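Local coordinates for putative uncharacterized protein (Coprinopsis cinerea, PDB 3W9A) that probably hydrolyses glycosidic bonds in beta-glucans, being the beta-jelly-roll catalytic domain of a fungal glycoside hydrolase family 131 enzyme, at residues F95-I100 against G225-Q230; N104-D109 against N210-W215; N158-I163 against N179-V184. All blocks are in the same frame, centred on the assembly; numbering follows the deposited sequence.

Contact 1 (F95-I100 against G225-Q230)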
ATOM      1  N   PHE A  95       0.377 -10.515   8.671  1.00 10.30           N
ATOM      2  CA  PHE A  95      -0.163  -9.178   8.815  1.00 10.25           C
ATOM      3  C   PHE A  95       0.579  -8.271   7.874  1.00  9.69           C
ATOM      4  O   PHE A  95       1.801  -8.113   7.973  1.00  9.01           O
ATOM      5  CB  PHE A  95      -0.038  -8.720  10.269  1.00 10.15           C
ATOM      6  CG  PHE A  95      -0.803  -9.591  11.225  1.00 10.68           C
ATOM      7  CD1 PHE A  95      -0.249 -10.764  11.723  1.00 10.80           C
ATOM      8  CD2 PHE A  95      -2.107  -9.263  11.591  1.00 11.23           C
ATOM      9  CE1 PHE A  95      -0.975 -11.570  12.591  1.00 11.00           C
ATOM     10  CE2 PHE A  95      -2.830 -10.071  12.455  1.00 11.14           C
ATOM     11  CZ  PHE A  95      -2.262 -11.218  12.958  1.00 11.08           C
ATOM     12  N   TYR A  96      -0.167  -7.703   6.939  1.00  9.66           N
ATOM     13  CA  TYR A  96       0.432  -6.873   5.912  1.00  9.76           C
ATOM     14  C   TYR A  96       0.224  -5.430   6.338  1.00 10.14           C
ATOM     15  O   TYR A  96      -0.907  -4.917   6.258  1.00 10.17           O
ATOM     16  CB  TYR A  96      -0.239  -7.118   4.564  1.00  9.56           C
ATOM     17  CG  TYR A  96       0.200  -8.331   3.775  1.00  9.36           C
ATOM     18  CD1 TYR A  96       0.205  -9.598   4.333  1.00  9.22           C
ATOM     19  CD2 TYR A  96       0.594  -8.197   2.432  1.00  9.18           C
ATOM     20  CE1 TYR A  96       0.589 -10.705   3.586  1.00  9.26           C
ATOM     21  CE2 TYR A  96       0.971  -9.289   1.684  1.00  9.24           C
ATOM     22  CZ  TYR A  96       0.961 -10.546   2.257  1.00  9.23           C
ATOM     23  OH  TYR A  96       1.344 -11.622   1.482  1.00  9.25           O
ATOM     24  N   HIS A  97       1.293  -4.790   6.792  1.00 10.12           N
ATOM     25  CA  HIS A  97       1.196  -3.428   7.334  1.00 10.44           C
ATOM     26  C   HIS A  97       1.533  -2.370   6.301  1.00 10.58           C
ATOM     27  O   HIS A  97       2.443  -2.546   5.467  1.00 10.72           O
ATOM     28  CB  HIS A  97       2.172  -3.219   8.475  1.00 10.53           C
ATOM     29  CG  HIS A  97       1.830  -3.944   9.731  1.00 11.09           C
ATOM     30  ND1 HIS A  97       1.340  -3.300  10.842  1.00 11.32           N
ATOM     31  CD2 HIS A  97       1.947  -5.249  10.071  1.00 11.33           C
ATOM     32  CE1 HIS A  97       1.160  -4.178  11.813  1.00 11.64           C
ATOM     33  NE2 HIS A  97       1.509  -5.370  11.368  1.00 11.58           N
ATOM     34  N   PHE A  98       0.830  -1.255   6.388  1.00 10.46           N
ATOM     35  CA  PHE A  98       1.204  -0.047   5.670  1.00 11.04           C
ATOM     36  C   PHE A  98       0.424   1.122   6.234  1.00 11.27           C
ATOM     37  O   PHE A  98      -0.603   0.938   6.918  1.00 10.52           O
ATOM     38  CB  PHE A  98       0.919  -0.155   4.166  1.00 11.12           C
ATOM     39  CG  PHE A  98      -0.520  -0.426   3.839  1.00 11.27           C
ATOM     40  CD1 PHE A  98      -1.375   0.613   3.475  1.00 11.08           C
ATOM     41  CD2 PHE A  98      -1.024  -1.720   3.898  1.00 11.33           C
ATOM     42  CE1 PHE A  98      -2.704   0.367   3.200  1.00 11.12           C
ATOM     43  CE2 PHE A  98      -2.360  -1.969   3.623  1.00 11.43           C
ATOM     44  CZ  PHE A  98      -3.194  -0.924   3.266  1.00 11.19           C
ATOM     45  N   SER A  99       0.911   2.319   5.918  1.00 12.05           N
ATOM     46  CA  SER A  99       0.234   3.574   6.213  1.00 12.66           C
ATOM     47  C   SER A  99       0.154   4.396   4.948  1.00 12.71           C
ATOM     48  O   SER A  99       1.128   4.495   4.204  1.00 12.26           O
ATOM     49  CB  SER A  99       0.995   4.394   7.272  1.00 13.63           C
ATOM     50  OG  SER A  99       1.257   3.627   8.440  1.00 15.12           O
ATOM     51  N   ILE A 100      -0.987   5.032   4.746  1.00 12.44           N
ATOM     52  CA  ILE A 100      -1.247   5.769   3.545  1.00 12.26           C
ATOM     53  C   ILE A 100      -1.895   7.135   3.850  1.00 12.06           C
ATOM     54  O   ILE A 100      -2.606   7.315   4.855  1.00 11.12           O
ATOM     55  CB  ILE A 100      -2.091   4.886   2.598  1.00 12.77           C
ATOM     56  CG1 ILE A 100      -2.208   5.500   1.208  1.00 13.15           C
ATOM     57  CG2 ILE A 100      -3.475   4.624   3.153  1.00 12.82           C
ATOM     58  CD1 ILE A 100      -2.538   4.482   0.135  1.00 13.36           C
ATOM     59  N   GLY A 225       2.151 -13.229  13.446  1.00 14.27           N
ATOM     60  CA  GLY A 225       1.504 -12.848  14.693  1.00 14.59           C
ATOM     61  C   GLY A 225       2.428 -13.065  15.887  1.00 15.70           C
ATOM     62  O   GLY A 225       3.467 -13.718  15.758  1.00 16.27           O
ATOM     63  N   PRO A 226       2.061 -12.511  17.058  1.00 16.04           N
ATOM     64  CA  PRO A 226       0.887 -11.669  17.176  1.00 16.14           C
ATOM     65  C   PRO A 226       1.150 -10.264  16.604  1.00 15.43           C
ATOM     66  O   PRO A 226       2.287  -9.798  16.563  1.00 13.18           O
ATOM     67  CB  PRO A 226       0.642 -11.632  18.684  1.00 16.90           C
ATOM     68  CG  PRO A 226       2.001 -11.795  19.288  1.00 16.84           C
ATOM     69  CD  PRO A 226       2.834 -12.580  18.308  1.00 16.57           C
ATOM     70  N   ILE A 227       0.085  -9.622  16.148  1.00 15.96           N
ATOM     71  CA  ILE A 227       0.204  -8.326  15.467  1.00 16.20           C
ATOM     72  C   ILE A 227       0.903  -7.281  16.345  1.00 16.23           C
ATOM     73  O   ILE A 227       0.694  -7.225  17.554  1.00 16.52           O
ATOM     74  CB  ILE A 227      -1.179  -7.818  14.980  1.00 16.02           C
ATOM     75  CG1 ILE A 227      -1.026  -6.613  14.049  1.00 16.20           C
ATOM     76  CG2 ILE A 227      -2.095  -7.448  16.149  1.00 16.29           C
ATOM     77  CD1 ILE A 227      -2.346  -6.102  13.484  1.00 16.25           C
ATOM     78  N   THR A 228       1.754  -6.469  15.727  1.00 16.17           N
ATOM     79  CA  THR A 228       2.296  -5.278  16.363  1.00 16.37           C
ATOM     80  C   THR A 228       1.274  -4.158  16.167  1.00 16.59           C
ATOM     81  O   THR A 228       0.997  -3.759  15.039  1.00 15.54           O
ATOM     82  CB  THR A 228       3.626  -4.862  15.714  1.00 16.76           C
ATOM     83  OG1 THR A 228       4.547  -5.965  15.746  1.00 16.99           O
ATOM     84  CG2 THR A 228       4.233  -3.662  16.448  1.00 17.33           C
ATOM     85  N   THR A 229       0.677  -3.683  17.256  1.00 16.93           N
ATOM     86  CA  THR A 229      -0.405  -2.701  17.148  1.00 16.91           C
ATOM     87  C   THR A 229       0.155  -1.290  17.264  1.00 17.08           C
ATOM     88  O   THR A 229      -0.434  -0.341  16.751  1.00 16.03           O
ATOM     89  CB  THR A 229      -1.449  -2.894  18.250  1.00 16.07           C
ATOM     90  OG1 THR A 229      -0.787  -2.790  19.512  1.00 16.02           O
ATOM     91  CG2 THR A 229      -2.130  -4.252  18.130  1.00 16.22           C
ATOM     92  N   GLN A 230       1.305  -1.174  17.935  1.00 18.00           N
ATOM     93  CA  GLN A 230       1.906   0.119  18.245  1.00 18.56           C
ATOM     94  C   GLN A 230       2.548   0.711  16.997  1.00 18.90           C
ATOM     95  O   GLN A 230       3.301   0.017  16.291  1.00 18.53           O
ATOM     96  CB  GLN A 230       2.966  -0.042  19.346  1.00 19.19           C
ATOM     97  CG  GLN A 230       3.845   1.176  19.587  1.00 19.26           C
ATOM     98  CD  GLN A 230       4.788   0.986  20.755  1.00 19.39           C
ATOM     99  OE1 GLN A 230       4.354   0.690  21.851  1.00 20.57           O
ATOM    100  NE2 GLN A 230       6.086   1.159  20.523  1.00 19.22           N
TER
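Ile227 lies across one face of the Phe95 ring and makes the main apolar contact between strand 93-101 and the loop that follows strand 213-224. Its CB stands 3.9 Å from the centroid of the Phe95 ring and 18° off the normal, a CH-pi contact displaced toward the rim. The chain then runs on past the ring, and CD1 comes within 3.7 Å of Phe95 CD2. Ile227 CG1 is anti to the backbone N (chi1 -169°), which carries this branch inward between the two aromatic residues; on its other flank it meets His97 NE2 at 3.9 Å. A long aliphatic side chain suits the place, because its CB, CG1 and CD1 offer carbon to the phenyl ring while CG1 also meets the imidazole.

At the far rim of Phe95, CE1 is 3.5 Å from Gly225 CA. A beta carbon on this residue would sit only about 3.3 Å from the same CE1, so the lack of a side chain lets the backbone pass close by. The peptide bond between Gly225 and Pro226 is cis.

The imidazole of His97 meets the loop at its edge, where CE1 approaches Thr228 O to 3.3 Å, with the oxygen near the ring plane. Further out, strand 213-224 positions both partners. Glu223 accepts from His97 NE2 with OE2 and bonds Thr228 OG1 through OE1, while Tyr221 stacks on the imidazole. Trp173 of strand 169-176 packs against Ile227.

Across the contact itself the chemistry is therefore mostly carbon on aromatic ring, with directional bonding supplied from the second shell. One carboxylate gripping both a histidine and a threonine probably fixes the rotation of the imidazole and the course of the loop together.

Contact 2 (N104-D109 against N210-W215)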
ATOM      1  N   ASN A 104      -3.639  17.916  -0.116  1.00 11.94           N
ATOM      2  CA  ASN A 104      -4.439  18.723  -1.014  1.00 12.31           C
ATOM      3  C   ASN A 104      -3.786  18.912  -2.378  1.00 12.22           C
ATOM      4  O   ASN A 104      -4.460  19.232  -3.354  1.00 11.85           O
ATOM      5  CB  ASN A 104      -4.723  20.059  -0.354  1.00 13.18           C
ATOM      6  CG  ASN A 104      -5.859  19.974   0.647  1.00 14.23           C
ATOM      7  OD1 ASN A 104      -6.750  19.126   0.536  1.00 15.91           O
ATOM      8  ND2 ASN A 104      -5.848  20.860   1.603  1.00 14.86           N
ATOM      9  N   THR A 105      -2.474  18.699  -2.451  1.00 12.47           N
ATOM     10  CA  THR A 105      -1.743  18.771  -3.736  1.00 13.06           C
ATOM     11  C   THR A 105      -1.874  17.462  -4.505  1.00 13.09           C
ATOM     12  O   THR A 105      -1.722  16.387  -3.924  1.00 13.36           O
ATOM     13  CB  THR A 105      -0.266  19.090  -3.507  1.00 13.23           C
ATOM     14  OG1 THR A 105      -0.152  20.287  -2.738  1.00 14.28           O
ATOM     15  CG2 THR A 105       0.466  19.289  -4.810  1.00 13.68           C
ATOM     16  N   ASN A 106      -2.145  17.556  -5.813  1.00 13.07           N
ATOM     17  CA  ASN A 106      -2.358  16.399  -6.665  1.00 13.04           C
ATOM     18  C   ASN A 106      -3.276  15.383  -5.977  1.00 12.95           C
ATOM     19  O   ASN A 106      -2.980  14.193  -5.928  1.00 12.76           O
ATOM     20  CB  ASN A 106      -1.018  15.738  -7.041  1.00 13.60           C
ATOM     21  CG  ASN A 106      -0.152  16.626  -7.919  1.00 13.65           C
ATOM     22  OD1 ASN A 106      -0.663  17.442  -8.693  1.00 13.73           O
ATOM     23  ND2 ASN A 106       1.154  16.451  -7.826  1.00 13.37           N
ATOM     24  N   ALA A 107      -4.384  15.886  -5.433  1.00 12.79           N
ATOM     25  CA  ALA A 107      -5.290  15.080  -4.636  1.00 12.52           C
ATOM     26  C   ALA A 107      -5.939  14.048  -5.534  1.00 12.52           C
ATOM     27  O   ALA A 107      -6.355  14.379  -6.627  1.00 13.12           O
ATOM     28  CB  ALA A 107      -6.356  15.970  -4.010  1.00 12.42           C
ATOM     29  N   PRO A 108      -6.000  12.786  -5.103  1.00 12.58           N
ATOM     30  CA  PRO A 108      -6.727  11.824  -5.913  1.00 12.65           C
ATOM     31  C   PRO A 108      -8.154  12.295  -6.258  1.00 13.18           C
ATOM     32  O   PRO A 108      -8.803  12.936  -5.436  1.00 13.12           O
ATOM     33  CB  PRO A 108      -6.745  10.584  -5.025  1.00 12.77           C
ATOM     34  CG  PRO A 108      -5.478  10.683  -4.249  1.00 12.64           C
ATOM     35  CD  PRO A 108      -5.276  12.141  -3.996  1.00 12.70           C
ATOM     36  N   ASP A 109      -8.611  11.960  -7.464  1.00 13.39           N
ATOM     37  CA  ASP A 109      -9.921  12.353  -7.986  1.00 13.67           C
ATOM     38  C   ASP A 109     -11.037  11.458  -7.441  1.00 14.46           C
ATOM     39  O   ASP A 109     -11.159  10.306  -7.860  1.00 14.13           O
ATOM     40  CB  ASP A 109      -9.883  12.257  -9.506  1.00 13.42           C
ATOM     41  CG  ASP A 109     -11.121  12.804 -10.175  1.00 12.99           C
ATOM     42  OD1 ASP A 109     -12.177  12.935  -9.542  1.00 13.16           O
ATOM     43  OD2 ASP A 109     -11.026  13.080 -11.372  1.00 12.67           O
ATOM     44  N   ASN A 210      -5.045  13.779 -17.030  1.00 14.66           N
ATOM     45  CA  ASN A 210      -4.526  14.783 -16.126  1.00 14.99           C
ATOM     46  C   ASN A 210      -5.629  15.349 -15.258  1.00 14.42           C
ATOM     47  O   ASN A 210      -6.811  15.258 -15.611  1.00 14.23           O
ATOM     48  CB  ASN A 210      -3.895  15.923 -16.916  1.00 16.01           C
ATOM     49  CG  ASN A 210      -2.543  15.558 -17.482  1.00 17.32           C
ATOM     50  OD1 ASN A 210      -1.724  14.924 -16.815  1.00 17.97           O
ATOM     51  ND2 ASN A 210      -2.300  15.964 -18.726  1.00 17.80           N
ATOM     52  N   PRO A 211      -5.253  15.966 -14.129  1.00 13.84           N
ATOM     53  CA  PRO A 211      -3.912  16.163 -13.609  1.00 13.40           C
ATOM     54  C   PRO A 211      -3.403  14.946 -12.845  1.00 12.84           C
ATOM     55  O   PRO A 211      -4.169  13.983 -12.648  1.00 12.66           O
ATOM     56  CB  PRO A 211      -4.097  17.365 -12.673  1.00 13.61           C
ATOM     57  CG  PRO A 211      -5.464  17.209 -12.152  1.00 13.56           C
ATOM     58  CD  PRO A 211      -6.266  16.580 -13.249  1.00 13.98           C
ATOM     59  N   PRO A 212      -2.138  14.986 -12.387  1.00 12.86           N
ATOM     60  CA  PRO A 212      -1.587  13.819 -11.690  1.00 12.57           C
ATOM     61  C   PRO A 212      -2.153  13.647 -10.296  1.00 12.54           C
ATOM     62  O   PRO A 212      -2.744  14.577  -9.747  1.00 12.48           O
ATOM     63  CB  PRO A 212      -0.072  14.099 -11.637  1.00 13.08           C
ATOM     64  CG  PRO A 212       0.164  15.274 -12.523  1.00 13.07           C
ATOM     65  CD  PRO A 212      -1.121  16.032 -12.593  1.00 13.20           C
ATOM     66  N   GLU A 213      -1.992  12.442  -9.745  1.00 12.73           N
ATOM     67  CA  GLU A 213      -2.324  12.142  -8.359  1.00 12.48           C
ATOM     68  C   GLU A 213      -1.074  11.753  -7.570  1.00 12.26           C
ATOM     69  O   GLU A 213      -0.215  11.037  -8.088  1.00 12.28           O
ATOM     70  CB  GLU A 213      -3.274  10.951  -8.281  1.00 12.60           C
ATOM     71  CG  GLU A 213      -4.590  11.124  -9.004  1.00 12.64           C
ATOM     72  CD  GLU A 213      -5.598  10.045  -8.638  1.00 12.43           C
ATOM     73  OE1 GLU A 213      -5.195   9.038  -8.014  1.00 12.12           O
ATOM     74  OE2 GLU A 213      -6.796  10.200  -8.979  1.00 12.15           O
ATOM     75  N   ASP A 214      -0.979  12.221  -6.324  1.00 12.05           N
ATOM     76  CA  ASP A 214       0.038  11.754  -5.382  1.00 11.71           C
ATOM     77  C   ASP A 214      -0.645  10.969  -4.278  1.00 11.79           C
ATOM     78  O   ASP A 214      -1.672  11.390  -3.734  1.00 11.78           O
ATOM     79  CB  ASP A 214       0.814  12.916  -4.758  1.00 11.89           C
ATOM     80  CG  ASP A 214       1.563  13.758  -5.785  1.00 11.71           C
ATOM     81  OD1 ASP A 214       2.045  13.227  -6.791  1.00 12.21           O
ATOM     82  OD2 ASP A 214       1.671  14.967  -5.561  1.00 11.39           O
ATOM     83  N   TRP A 215      -0.071   9.818  -3.960  1.00 11.30           N
ATOM     84  CA  TRP A 215      -0.432   9.045  -2.788  1.00 11.26           C
ATOM     85  C   TRP A 215       0.858   8.890  -1.996  1.00 11.47           C
ATOM     86  O   TRP A 215       1.938   8.783  -2.591  1.00 11.50           O
ATOM     87  CB  TRP A 215      -0.951   7.666  -3.211  1.00 11.23           C
ATOM     88  CG  TRP A 215      -2.237   7.691  -3.999  1.00 11.31           C
ATOM     89  CD1 TRP A 215      -2.416   8.131  -5.283  1.00 11.42           C
ATOM     90  CD2 TRP A 215      -3.506   7.215  -3.556  1.00 11.27           C
ATOM     91  NE1 TRP A 215      -3.727   8.001  -5.639  1.00 11.55           N
ATOM     92  CE2 TRP A 215      -4.420   7.434  -4.598  1.00 11.39           C
ATOM     93  CE3 TRP A 215      -3.961   6.655  -2.364  1.00 11.18           C
ATOM     94  CZ2 TRP A 215      -5.752   7.076  -4.505  1.00 11.12           C
ATOM     95  CZ3 TRP A 215      -5.308   6.332  -2.257  1.00 11.21           C
ATOM     96  CH2 TRP A 215      -6.180   6.536  -3.322  1.00 11.19           C
TER
HETATM   97  O   HOH W   1      -2.274  13.858  -2.564  1.00  9.13           O
HETATM   98  O   HOH W   2       1.026  15.956  -3.012  1.00 14.52           O
HETATM   99  O   HOH W   3      -5.164  15.612  -8.757  1.00  6.06           O
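Glu213 and Pro108 meet where the loop after strand 93-101 crosses the start of strand 213-224 in the beta-jelly roll, the two segments running nearly perpendicular. From its first carbon, the Glu213 side chain follows the loop: CB is 4.0 Å from Asn106 O, CG lies 3.8 Å from Pro108 CA, and CD passes beside the same alpha carbon. With CG beside the backbone N (chi1 -59°) and the chain extended beyond it, the carboxylate is carried to the next peptide. There OE2 accepts the N-H of Asp109 N at 2.9 Å, in a nearly straight bond (172°) that arrives from above the carboxylate plane. His114 NE2 and Arg205 NH1 converge on this oxygen too, while OE1 receives Trp215 NE1 at 3.0 Å, close to the indole plane. Cut back to an alanine, this position would probably leave Asp109 N and the charge of Arg205 without OE2 and the indole N-H without OE1, and the loop freer to lift from the strand.

Asn106 fastens the other end. It adopts the left-handed helical backbone conformation, which asparagine tolerates well, and its O accepts Asp214 N at 2.8 Å, in the carbonyl plane. Its ND2 donates to Asp214 OD2, also at 2.8 Å, with amide and carboxylate planes 74° apart; Thr65 holds Asp214 OD1. Water 2 links Asp214 OD2 with Thr105 O, and water 3 joins Ala107 O to Pro212 O, so these waters donate to both segments and bridge them.

Between these polar grips sits the buried Pro108, a rigid ring well matched to a flat indole. Pro108 CG rides over one face of Trp215, displaced toward the rim, and comes within 3.4 Å of Trp215 CE2.

Contact 3 (N158-I163 against N179-V184)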
ATOM      1  N   ASN A 158      -3.409   4.208   9.004  1.00 12.36           N
ATOM      2  CA  ASN A 158      -2.628   3.014   9.279  1.00 12.34           C
ATOM      3  C   ASN A 158      -3.504   1.830   9.051  1.00 11.66           C
ATOM      4  O   ASN A 158      -4.660   1.830   9.473  1.00 11.79           O
ATOM      5  CB  ASN A 158      -2.148   2.971  10.731  1.00 12.48           C
ATOM      6  CG  ASN A 158      -1.478   4.252  11.162  1.00 13.03           C
ATOM      7  OD1 ASN A 158      -1.849   4.864  12.191  1.00 13.90           O
ATOM      8  ND2 ASN A 158      -0.474   4.666  10.403  1.00 12.92           N
ATOM      9  N   PHE A 159      -2.959   0.811   8.403  1.00 11.31           N
ATOM     10  CA  PHE A 159      -3.675  -0.436   8.199  1.00 10.97           C
ATOM     11  C   PHE A 159      -2.799  -1.637   8.415  1.00 11.09           C
ATOM     12  O   PHE A 159      -1.566  -1.593   8.215  1.00 11.09           O
ATOM     13  CB  PHE A 159      -4.215  -0.538   6.786  1.00 11.02           C
ATOM     14  CG  PHE A 159      -5.220   0.524   6.428  1.00 11.12           C
ATOM     15  CD1 PHE A 159      -6.547   0.403   6.821  1.00 11.45           C
ATOM     16  CD2 PHE A 159      -4.851   1.624   5.684  1.00 11.23           C
ATOM     17  CE1 PHE A 159      -7.492   1.359   6.471  1.00 11.43           C
ATOM     18  CE2 PHE A 159      -5.777   2.592   5.331  1.00 11.24           C
ATOM     19  CZ  PHE A 159      -7.107   2.452   5.716  1.00 11.49           C
ATOM     20  N   ALA A 160      -3.451  -2.723   8.802  1.00 10.72           N
ATOM     21  CA  ALA A 160      -2.911  -4.045   8.566  1.00 10.79           C
ATOM     22  C   ALA A 160      -4.007  -5.002   8.094  1.00 11.20           C
ATOM     23  O   ALA A 160      -5.118  -5.068   8.664  1.00 10.71           O
ATOM     24  CB  ALA A 160      -2.183  -4.570   9.793  1.00 10.73           C
ATOM     25  N   TYR A 161      -3.699  -5.724   7.013  1.00 11.54           N
ATOM     26  CA  TYR A 161      -4.508  -6.833   6.572  1.00 11.54           C
ATOM     27  C   TYR A 161      -4.112  -8.057   7.411  1.00 11.94           C
ATOM     28  O   TYR A 161      -2.970  -8.488   7.414  1.00 12.19           O
ATOM     29  CB  TYR A 161      -4.290  -7.134   5.086  1.00 11.57           C
ATOM     30  CG  TYR A 161      -4.539  -6.009   4.097  1.00 11.41           C
ATOM     31  CD1 TYR A 161      -5.368  -4.920   4.398  1.00 11.46           C
ATOM     32  CD2 TYR A 161      -3.967  -6.056   2.834  1.00 11.27           C
ATOM     33  CE1 TYR A 161      -5.603  -3.912   3.473  1.00 11.56           C
ATOM     34  CE2 TYR A 161      -4.208  -5.070   1.897  1.00 11.47           C
ATOM     35  CZ  TYR A 161      -5.021  -3.992   2.213  1.00 11.62           C
ATOM     36  OH  TYR A 161      -5.236  -3.006   1.265  1.00 12.01           O
ATOM     37  N   ASP A 162      -5.077  -8.593   8.140  1.00 12.43           N
ATOM     38  CA  ASP A 162      -4.900  -9.754   8.999  1.00 13.02           C
ATOM     39  C   ASP A 162      -5.348 -10.923   8.155  1.00 12.98           C
ATOM     40  O   ASP A 162      -6.551 -11.182   8.059  1.00 12.77           O
ATOM     41  CB  ASP A 162      -5.819  -9.562  10.215  1.00 13.73           C
ATOM     42  CG  ASP A 162      -5.798 -10.722  11.190  1.00 14.33           C
ATOM     43  OD1 ASP A 162      -5.515 -11.872  10.795  1.00 14.67           O
ATOM     44  OD2 ASP A 162      -6.076 -10.450  12.384  1.00 14.88           O
ATOM     45  N   ILE A 163      -4.396 -11.593   7.500  1.00 13.06           N
ATOM     46  CA  ILE A 163      -4.720 -12.615   6.512  1.00 13.31           C
ATOM     47  C   ILE A 163      -4.426 -13.995   7.098  1.00 13.73           C
ATOM     48  O   ILE A 163      -3.303 -14.270   7.541  1.00 13.68           O
ATOM     49  CB  ILE A 163      -3.946 -12.420   5.185  1.00 13.43           C
ATOM     50  CG1 ILE A 163      -4.194 -11.006   4.628  1.00 13.53           C
ATOM     51  CG2 ILE A 163      -4.382 -13.451   4.161  1.00 13.44           C
ATOM     52  CD1 ILE A 163      -3.326 -10.628   3.444  1.00 13.47           C
ATOM     53  N   ASN A 179      -1.886   6.525  16.653  1.00 16.43           N
ATOM     54  CA  ASN A 179      -2.721   5.676  17.510  1.00 16.82           C
ATOM     55  C   ASN A 179      -2.527   4.212  17.157  1.00 16.34           C
ATOM     56  O   ASN A 179      -2.282   3.887  15.998  1.00 15.97           O
ATOM     57  CB  ASN A 179      -4.201   6.039  17.363  1.00 17.71           C
ATOM     58  CG  ASN A 179      -4.475   7.500  17.661  1.00 18.57           C
ATOM     59  OD1 ASN A 179      -5.248   8.154  16.966  1.00 20.68           O
ATOM     60  ND2 ASN A 179      -3.824   8.021  18.678  1.00 18.60           N
ATOM     61  N   PRO A 180      -2.634   3.319  18.151  1.00 16.44           N
ATOM     62  CA  PRO A 180      -2.367   1.910  17.836  1.00 16.25           C
ATOM     63  C   PRO A 180      -3.470   1.280  17.005  1.00 16.02           C
ATOM     64  O   PRO A 180      -4.637   1.683  17.106  1.00 15.69           O
ATOM     65  CB  PRO A 180      -2.286   1.240  19.210  1.00 17.00           C
ATOM     66  CG  PRO A 180      -3.021   2.168  20.138  1.00 16.92           C
ATOM     67  CD  PRO A 180      -2.776   3.553  19.602  1.00 16.69           C
ATOM     68  N   LEU A 181      -3.102   0.292  16.195  1.00 15.24           N
ATOM     69  CA  LEU A 181      -4.063  -0.442  15.399  1.00 15.09           C
ATOM     70  C   LEU A 181      -5.094  -1.155  16.284  1.00 15.16           C
ATOM     71  O   LEU A 181      -4.754  -1.751  17.308  1.00 14.51           O
ATOM     72  CB  LEU A 181      -3.344  -1.480  14.519  1.00 14.79           C
ATOM     73  CG  LEU A 181      -2.417  -0.919  13.433  1.00 14.91           C
ATOM     74  CD1 LEU A 181      -1.534  -2.016  12.841  1.00 14.90           C
ATOM     75  CD2 LEU A 181      -3.230  -0.233  12.345  1.00 14.93           C
ATOM     76  N   VAL A 182      -6.350  -1.062  15.867  1.00 15.95           N
ATOM     77  CA  VAL A 182      -7.448  -1.804  16.469  1.00 16.76           C
ATOM     78  C   VAL A 182      -8.051  -2.620  15.338  1.00 16.99           C
ATOM     79  O   VAL A 182      -8.056  -2.169  14.177  1.00 16.97           O
ATOM     80  CB  VAL A 182      -8.493  -0.848  17.104  1.00 16.80           C
ATOM     81  CG1 VAL A 182      -9.670  -1.610  17.703  1.00 17.17           C
ATOM     82  CG2 VAL A 182      -7.841   0.005  18.181  1.00 16.75           C
ATOM     83  N   LYS A 183      -8.529  -3.822  15.659  1.00 16.91           N
ATOM     84  CA  LYS A 183      -9.182  -4.677  14.675  1.00 17.12           C
ATOM     85  C   LYS A 183     -10.617  -4.187  14.417  1.00 17.76           C
ATOM     86  O   LYS A 183     -11.506  -4.365  15.244  1.00 17.89           O
ATOM     87  CB  LYS A 183      -9.170  -6.144  15.114  1.00 16.94           C
ATOM     88  CG  LYS A 183      -9.545  -7.104  13.995  1.00 17.02           C
ATOM     89  CD  LYS A 183      -9.242  -8.562  14.327  1.00 16.77           C
ATOM     90  CE  LYS A 183      -9.431  -9.463  13.105  1.00 16.58           C
ATOM     91  NZ  LYS A 183      -8.841 -10.828  13.259  1.00 16.20           N
ATOM     92  N   VAL A 184     -10.829  -3.569  13.261  1.00 17.68           N
ATOM     93  CA  VAL A 184     -12.113  -2.927  12.927  1.00 17.87           C
ATOM     94  C   VAL A 184     -13.013  -3.826  12.083  1.00 18.02           C
ATOM     95  O   VAL A 184     -14.235  -3.642  12.040  1.00 18.90           O
ATOM     96  CB  VAL A 184     -11.894  -1.576  12.203  1.00 17.83           C
ATOM     97  CG1 VAL A 184     -11.408  -0.527  13.190  1.00 17.61           C
ATOM     98  CG2 VAL A 184     -10.906  -1.721  11.043  1.00 17.52           C
TER
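Leu181 closes against Asn158 and Ala160 with its two methyl branches divided between them. CD2 rests 3.7 Å from Asn158 CB, and CD1 lies 4.0 Å from Ala160 CB. CG stands beside the backbone N (chi1 -65°), which lets the fork reach down onto strand 157-164. A leucine fills this buried spot well, and the small alanine beneath leaves room for it; His97 also packs against the leucine.

The other end is looser, joined by a single ionic contact. Lys183, partly exposed, stretches its extended chain along until NZ meets Asp162 OD2 at 2.9 Å, a salt bridge reaching the oxygen from above the carboxylate plane, 62° out of it. Trp173 NE1 donates to the same oxygen, so this buried carboxylate is held by a charge and a neutral donor together. A long lysine suits the place, since its extended chain packs on Trp173 while NZ reaches Asp162.

The two segments are not sheet neighbours: strand 169-176 runs between strands 157-164 and 182-189, antiparallel to both, and Leu181 and Lys183 reach over it to the strand beyond.

In the fold
Contacts 1 and 3 occupy the same side of the domain, their centres about 6 Å apart, and contact 1 uses strand 93-101 and contact 3 its sheet neighbour 157-164. They touch directly: Phe98 O and Phe159 N form a probable hydrogen bond, as do Thr229 O and Leu181 N. Contact 3 is the buried one, whereas contacts 1 and 2 are only partly so. Contact 2 lies beyond the chain's centre, about 27 Å from contact 1 between centres, yet meets it through Ile100 and Trp215 on neighbouring strands of one sheet. Direct hydrogen bonds and waters dominate there, at a loop crossing; contact 1 relies on aromatic rings, and contact 3 on leucine packing and one salt bridge.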